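Local structure of DnaB intein (Synechocystis sp., 1MI8) at residues Val19-Leu24 / Ser48-Thr53; Glu43-Ser48 / Pro142-Phe147. The protein is a mini-intein that probably excises itself from a replicative DNA helicase precursor by protein splicing, joining the two flanking segments. The protein carries 4 engineered substitutions. One frame throughout, in Å; residues are numbered along the deposited sequence.

Interaction 1 of 2, residues Val19-Leu24 / Ser48-Thr53; sequences VSIKDL and SRVFMT. Engineered in segment 48-53: Met52 (natural residue Cys).
Val50 meets Ile21 and Leu24 through its two branches, and the union is one of van der Waals packing, with no hydrogen bond between 19-24 and 48-53. Among the apolar contacts, CG1 of Val50 lies 3.8 Å from CG1 of Ile21, the two side chains meeting at a slant. CG2 of Val50 comes 4.2 Å from CB of Leu24. The Val50 torsion sets the branches apart: CG1 stands opposite the backbone N (chi1 -174°) and reaches both Ile21 and the carbonyl oxygen of Leu24, while CG2 lies beside that N and packs on Leu24 alone. In Ile21, CG1 likewise stands opposite the backbone N and is thereby brought to Val50, although the bond from CA to CB does not point at the strand.

A second group of contacts sets the carbons of Val50 against carbonyl oxygens. Leu24 O is the tightest neighbour, 3.1 Å from CG2 of Val50 and 3.3 Å from its CB, close packing for carbon against oxygen. Ile21 O is looser, 3.8 Å from Val50 CG1.

Polar bonds within 19-24 hold the turn that presents these groups. Leu24 N donates to Ile21 O at 2.9 Å, closing the 3-10 turn, and Asp23 N donates to Ser20 OG at 3.1 Å in an ST motif. Ile21 also packs on Ile10 and Phe137, Leu24 on Ile10, and Val50 on Phe30; Ile21, Leu24 and Val50 are all buried.

The contact therefore seats the turn after the 9-12/17-20 hairpin against the long strand 41-63 of the all-beta intein fold. Since nothing directional ties the two segments, their fit rests on Val50 against the Ile21 and Leu24 side chains and the two carbonyl oxygens of the turn, with the polar ordering supplied by the turn itself.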
loop_
_atom_site.group_PDB
_atom_site.type_symbol
_atom_site.label_atom_id
_atom_site.label_comp_id
_atom_site.label_asym_id
_atom_site.label_seq_id
_atom_site.Cartn_x
_atom_site.Cartn_y
_atom_site.Cartn_z
ATOM N N VAL A 19 -12.476 6.030 23.534
ATOM C CA VAL A 19 -13.066 7.295 23.196
ATOM C C VAL A 19 -12.163 7.875 22.108
ATOM O O VAL A 19 -10.939 7.660 22.122
ATOM C CB VAL A 19 -13.189 8.215 24.457
ATOM C CG1 VAL A 19 -13.266 7.347 25.734
ATOM C CG2 VAL A 19 -12.096 9.206 24.487
ATOM N N SER A 20 -12.749 8.556 21.128
ATOM C CA SER A 20 -11.953 9.110 20.047
ATOM C C SER A 20 -10.863 10.006 20.616
ATOM O O SER A 20 -11.052 10.606 21.679
ATOM C CB SER A 20 -12.841 9.923 19.089
ATOM O OG SER A 20 -13.430 10.992 19.801
ATOM N N ILE A 21 -9.723 10.072 19.929
ATOM C CA ILE A 21 -8.631 10.937 20.377
ATOM C C ILE A 21 -9.103 12.410 20.307
ATOM O O ILE A 21 -8.689 13.238 21.151
ATOM C CB ILE A 21 -7.314 10.724 19.539
ATOM C CG1 ILE A 21 -6.174 11.547 20.135
ATOM C CG2 ILE A 21 -7.572 10.979 18.107
ATOM C CD1 ILE A 21 -4.789 11.256 19.582
ATOM N N LYS A 22 -9.945 12.749 19.318
ATOM C CA LYS A 22 -10.510 14.125 19.253
ATOM C C LYS A 22 -11.234 14.429 20.593
ATOM O O LYS A 22 -11.034 15.492 21.206
ATOM C CB LYS A 22 -11.532 14.269 18.138
ATOM C CG LYS A 22 -12.150 15.693 17.957
ATOM C CD LYS A 22 -13.677 15.600 17.784
ATOM C CE LYS A 22 -14.381 16.933 17.412
ATOM N NZ LYS A 22 -14.248 17.220 15.932
ATOM N N ASP A 23 -12.047 13.482 21.047
ATOM C CA ASP A 23 -12.764 13.640 22.296
ATOM C C ASP A 23 -11.840 13.638 23.492
ATOM O O ASP A 23 -12.283 13.925 24.581
ATOM C CB ASP A 23 -13.823 12.559 22.480
ATOM C CG ASP A 23 -15.036 12.787 21.614
ATOM O OD1 ASP A 23 -15.140 13.863 20.999
ATOM O OD2 ASP A 23 -15.898 11.893 21.541
ATOM N N LEU A 24 -10.559 13.326 23.324
ATOM C CA LEU A 24 -9.667 13.353 24.472
ATOM C C LEU A 24 -8.737 14.578 24.468
ATOM O O LEU A 24 -7.850 14.674 25.291
ATOM C CB LEU A 24 -8.805 12.080 24.525
ATOM C CG LEU A 24 -9.496 10.745 24.798
ATOM C CD1 LEU A 24 -8.629 9.586 24.338
ATOM C CD2 LEU A 24 -9.837 10.643 26.281
ATOM N N SER A 48 0.647 12.051 28.651
ATOM C CA SER A 48 0.998 13.355 29.210
ATOM C C SER A 48 0.031 14.435 28.713
ATOM O O SER A 48 -0.503 15.208 29.509
ATOM C CB SER A 48 2.439 13.708 28.832
ATOM O OG SER A 48 2.546 13.792 27.423
ATOM N N ARG A 49 -0.178 14.479 27.392
ATOM C CA ARG A 49 -1.093 15.432 26.772
ATOM C C ARG A 49 -1.552 14.978 25.370
ATOM O O ARG A 49 -0.848 14.203 24.670
ATOM C CB ARG A 49 -0.451 16.824 26.665
ATOM C CG ARG A 49 0.226 17.130 25.363
ATOM C CD ARG A 49 1.178 18.330 25.491
ATOM N NE ARG A 49 1.875 18.665 24.245
ATOM C CZ ARG A 49 1.437 19.540 23.346
ATOM N NH1 ARG A 49 0.287 20.194 23.547
ATOM N NH2 ARG A 49 2.148 19.751 22.232
ATOM N N VAL A 50 -2.726 15.486 24.989
ATOM C CA VAL A 50 -3.367 15.225 23.704
ATOM C C VAL A 50 -3.446 16.545 22.965
ATOM O O VAL A 50 -3.731 17.556 23.584
ATOM C CB VAL A 50 -4.827 14.753 23.857
ATOM C CG1 VAL A 50 -5.368 14.375 22.488
ATOM C CG2 VAL A 50 -4.931 13.613 24.851
ATOM N N PHE A 51 -3.242 16.536 21.650
ATOM C CA PHE A 51 -3.292 17.767 20.867
ATOM C C PHE A 51 -3.548 17.547 19.367
ATOM O O PHE A 51 -3.236 16.482 18.834
ATOM C CB PHE A 51 -1.972 18.492 21.042
ATOM C CG PHE A 51 -0.792 17.631 20.777
ATOM C CD1 PHE A 51 -0.227 17.562 19.510
ATOM C CD2 PHE A 51 -0.259 16.849 21.791
ATOM C CE1 PHE A 51 0.858 16.715 19.250
ATOM C CE2 PHE A 51 0.828 15.995 21.546
ATOM C CZ PHE A 51 1.385 15.925 20.277
ATOM N N MET A 52 -4.162 18.528 18.727
ATOM C CA MET A 52 -4.346 18.505 17.281
ATOM C C MET A 52 -3.143 19.105 16.563
ATOM O O MET A 52 -2.554 19.983 17.223
ATOM C CB MET A 52 -5.626 19.247 16.892
ATOM C CG MET A 52 -5.709 19.610 15.418
ATOM S SD MET A 52 -6.181 21.330 15.151
ATOM C CE MET A 52 -7.897 21.293 15.667
ATOM N N THR A 53 -2.706 18.630 15.459
ATOM C CA THR A 53 -1.528 19.238 14.860
ATOM C C THR A 53 -1.898 19.951 13.574
ATOM O O THR A 53 -1.021 20.352 12.805
ATOM C CB THR A 53 -0.445 18.204 14.534
ATOM O OG1 THR A 53 -0.978 17.201 13.634
ATOM C CG2 THR A 53 0.043 17.549 15.807
#

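Interaction 2 of 2, residues Glu43-Ser48 / Pro142-Phe147; sequences ESAKVS and PGPHNF
Pro142 O accepts a hydrogen bond of 2.7 Å from water 1, which also donates to Lys46 O at 2.8 Å. Both protons of the water are thus spent joining two backbone carbonyls that could not bond to each other directly.

Around this bridge the direct contacts are made by proline rings. CD of Pro142 lies 3.8 Å from CB of Ser48, and the neighbouring CG is only slightly farther from that CB. Ser48 OG sits between its backbone N and carbonyl carbon (chi1 62°), where it makes a weak hydrogen bond to Thr140 O as well as touching the Pro142 ring. Farther along, CG of Pro144 approaches CB of Ala45 at 3.9 Å, both CB atoms pointing across the gap.

Gly143 links the two prolines with backbone angles at which a CB would run into Pro142 O and Pro144 CD, so a residue without a side chain fits here. Beyond it, Asn146 ND2 donates to Pro144 O at 2.9 Å, arriving well above the carbonyl plane (64° out of it), while Asn146 OD1 accepts from Ile35 N, so the side-chain amide ties the turn to strand 31-36.

The turn leads into the hairpin 146-149/152-155, near the C-terminal end of the intein. Because two acceptors face each other, the polar link across this surface contact runs through the water, which gives each carbonyl oxygen a donor.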
loop_
_atom_site.group_PDB
_atom_site.type_symbol
_atom_site.label_atom_id
_atom_site.label_comp_id
_atom_site.label_asym_id
_atom_site.label_seq_id
_atom_site.Cartn_x
_atom_site.Cartn_y
_atom_site.Cartn_z
ATOM N N GLU A 43 1.850 -2.756 28.431
ATOM C CA GLU A 43 1.783 -2.270 29.782
ATOM C C GLU A 43 1.011 -0.967 29.801
ATOM O O GLU A 43 1.023 -0.201 28.854
ATOM C CB GLU A 43 3.198 -2.092 30.371
ATOM C CG GLU A 43 4.204 -1.459 29.403
ATOM C CD GLU A 43 5.579 -1.168 30.043
ATOM O OE1 GLU A 43 6.243 -2.135 30.512
ATOM O OE2 GLU A 43 5.972 0.035 30.057
ATOM N N SER A 44 0.299 -0.744 30.881
ATOM C CA SER A 44 -0.424 0.502 31.052
ATOM C C SER A 44 0.587 1.676 31.076
ATOM O O SER A 44 1.699 1.547 31.605
ATOM C CB SER A 44 -1.209 0.408 32.381
ATOM O OG SER A 44 -1.593 1.678 32.884
ATOM N N ALA A 45 0.237 2.816 30.484
ATOM C CA ALA A 45 1.157 3.940 30.520
ATOM C C ALA A 45 0.381 5.239 30.484
ATOM O O ALA A 45 -0.669 5.328 29.849
ATOM C CB ALA A 45 2.147 3.877 29.363
ATOM N N LYS A 46 0.906 6.247 31.168
ATOM C CA LYS A 46 0.245 7.550 31.244
ATOM C C LYS A 46 0.411 8.422 30.023
ATOM O O LYS A 46 1.499 8.487 29.419
ATOM C CB LYS A 46 0.745 8.363 32.463
ATOM C CG LYS A 46 -0.022 8.102 33.763
ATOM C CD LYS A 46 0.522 9.008 34.905
ATOM C CE LYS A 46 -0.363 8.975 36.184
ATOM N NZ LYS A 46 -0.629 7.586 36.662
ATOM N N VAL A 47 -0.668 9.126 29.691
ATOM C CA VAL A 47 -0.679 10.028 28.543
ATOM C C VAL A 47 -0.383 11.372 29.146
ATOM O O VAL A 47 -1.091 11.788 30.054
ATOM C CB VAL A 47 -2.072 10.085 27.880
ATOM C CG1 VAL A 47 -2.154 11.270 26.888
ATOM C CG2 VAL A 47 -2.368 8.743 27.202
ATOM N N SER A 48 0.647 12.051 28.651
ATOM C CA SER A 48 0.998 13.355 29.210
ATOM C C SER A 48 0.031 14.435 28.713
ATOM O O SER A 48 -0.503 15.208 29.509
ATOM C CB SER A 48 2.439 13.708 28.832
ATOM O OG SER A 48 2.546 13.792 27.423
ATOM N N PRO A 142 5.395 9.533 27.663
ATOM C CA PRO A 142 6.738 9.420 28.253
ATOM C C PRO A 142 7.119 7.964 28.557
ATOM O O PRO A 142 6.352 7.223 29.191
ATOM C CB PRO A 142 6.620 10.265 29.520
ATOM C CG PRO A 142 5.766 11.451 29.043
ATOM C CD PRO A 142 4.703 10.749 28.152
ATOM N N GLY A 143 8.300 7.562 28.103
ATOM C CA GLY A 143 8.772 6.210 28.322
ATOM C C GLY A 143 8.574 5.291 27.132
ATOM O O GLY A 143 9.483 5.130 26.315
ATOM N N PRO A 144 7.405 4.632 27.008
ATOM C CA PRO A 144 7.288 3.757 25.827
ATOM C C PRO A 144 6.995 4.468 24.505
ATOM O O PRO A 144 7.235 3.916 23.451
ATOM C CB PRO A 144 6.193 2.737 26.241
ATOM C CG PRO A 144 5.306 3.557 27.092
ATOM C CD PRO A 144 6.305 4.402 27.958
ATOM N N HIS A 145 6.476 5.684 24.553
ATOM C CA HIS A 145 6.171 6.470 23.334
ATOM C C HIS A 145 5.247 5.824 22.276
ATOM O O HIS A 145 5.440 6.000 21.084
ATOM C CB HIS A 145 7.480 6.942 22.644
ATOM C CG HIS A 145 8.332 7.821 23.518
ATOM N ND1 HIS A 145 7.862 8.990 24.080
ATOM C CD2 HIS A 145 9.597 7.667 23.987
ATOM C CE1 HIS A 145 8.794 9.515 24.858
ATOM N NE2 HIS A 145 9.858 8.732 24.822
ATOM N N ASN A 146 4.274 5.034 22.693
ATOM C CA ASN A 146 3.362 4.506 21.696
ATOM C C ASN A 146 2.056 4.216 22.402
ATOM O O ASN A 146 1.974 4.324 23.645
ATOM C CB ASN A 146 3.946 3.246 21.059
ATOM C CG ASN A 146 4.076 2.110 22.047
ATOM O OD1 ASN A 146 3.136 1.354 22.255
ATOM N ND2 ASN A 146 5.271 1.988 22.669
ATOM N N PHE A 147 1.009 3.937 21.634
ATOM C CA PHE A 147 -0.302 3.632 22.254
ATOM C C PHE A 147 -1.171 2.878 21.289
ATOM O O PHE A 147 -0.922 2.863 20.094
ATOM C CB PHE A 147 -1.069 4.919 22.694
ATOM C CG PHE A 147 -1.243 5.973 21.579
ATOM C CD1 PHE A 147 -0.175 6.782 21.185
ATOM C CD2 PHE A 147 -2.475 6.122 20.916
ATOM C CE1 PHE A 147 -0.321 7.721 20.148
ATOM C CE2 PHE A 147 -2.641 7.044 19.893
ATOM C CZ PHE A 147 -1.578 7.855 19.486
HETATM O O HOH W 1 3.998 7.750 30.403
#

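Both contacts are built on the long strand 41-63, and their centres are 14 Å apart; their segments share Ser48, which touches its partner in interaction 2 but not in interaction 1. Along the chain the segments alternate: 19-24, then 43-48, then 48-53, and finally 142-147. Interaction 1 brings the turn following the N-terminal hairpin 9-12/17-20 onto the strand in a buried setting, whereas interaction 2 brings the turn ahead of the C-terminal hairpin 146-149/152-155 onto an earlier part of the strand, in a contact at the surface. Strand 41-63, itself a member of the large antiparallel sheet, thus ties elements from both ends of the splicing domain into one compact fold.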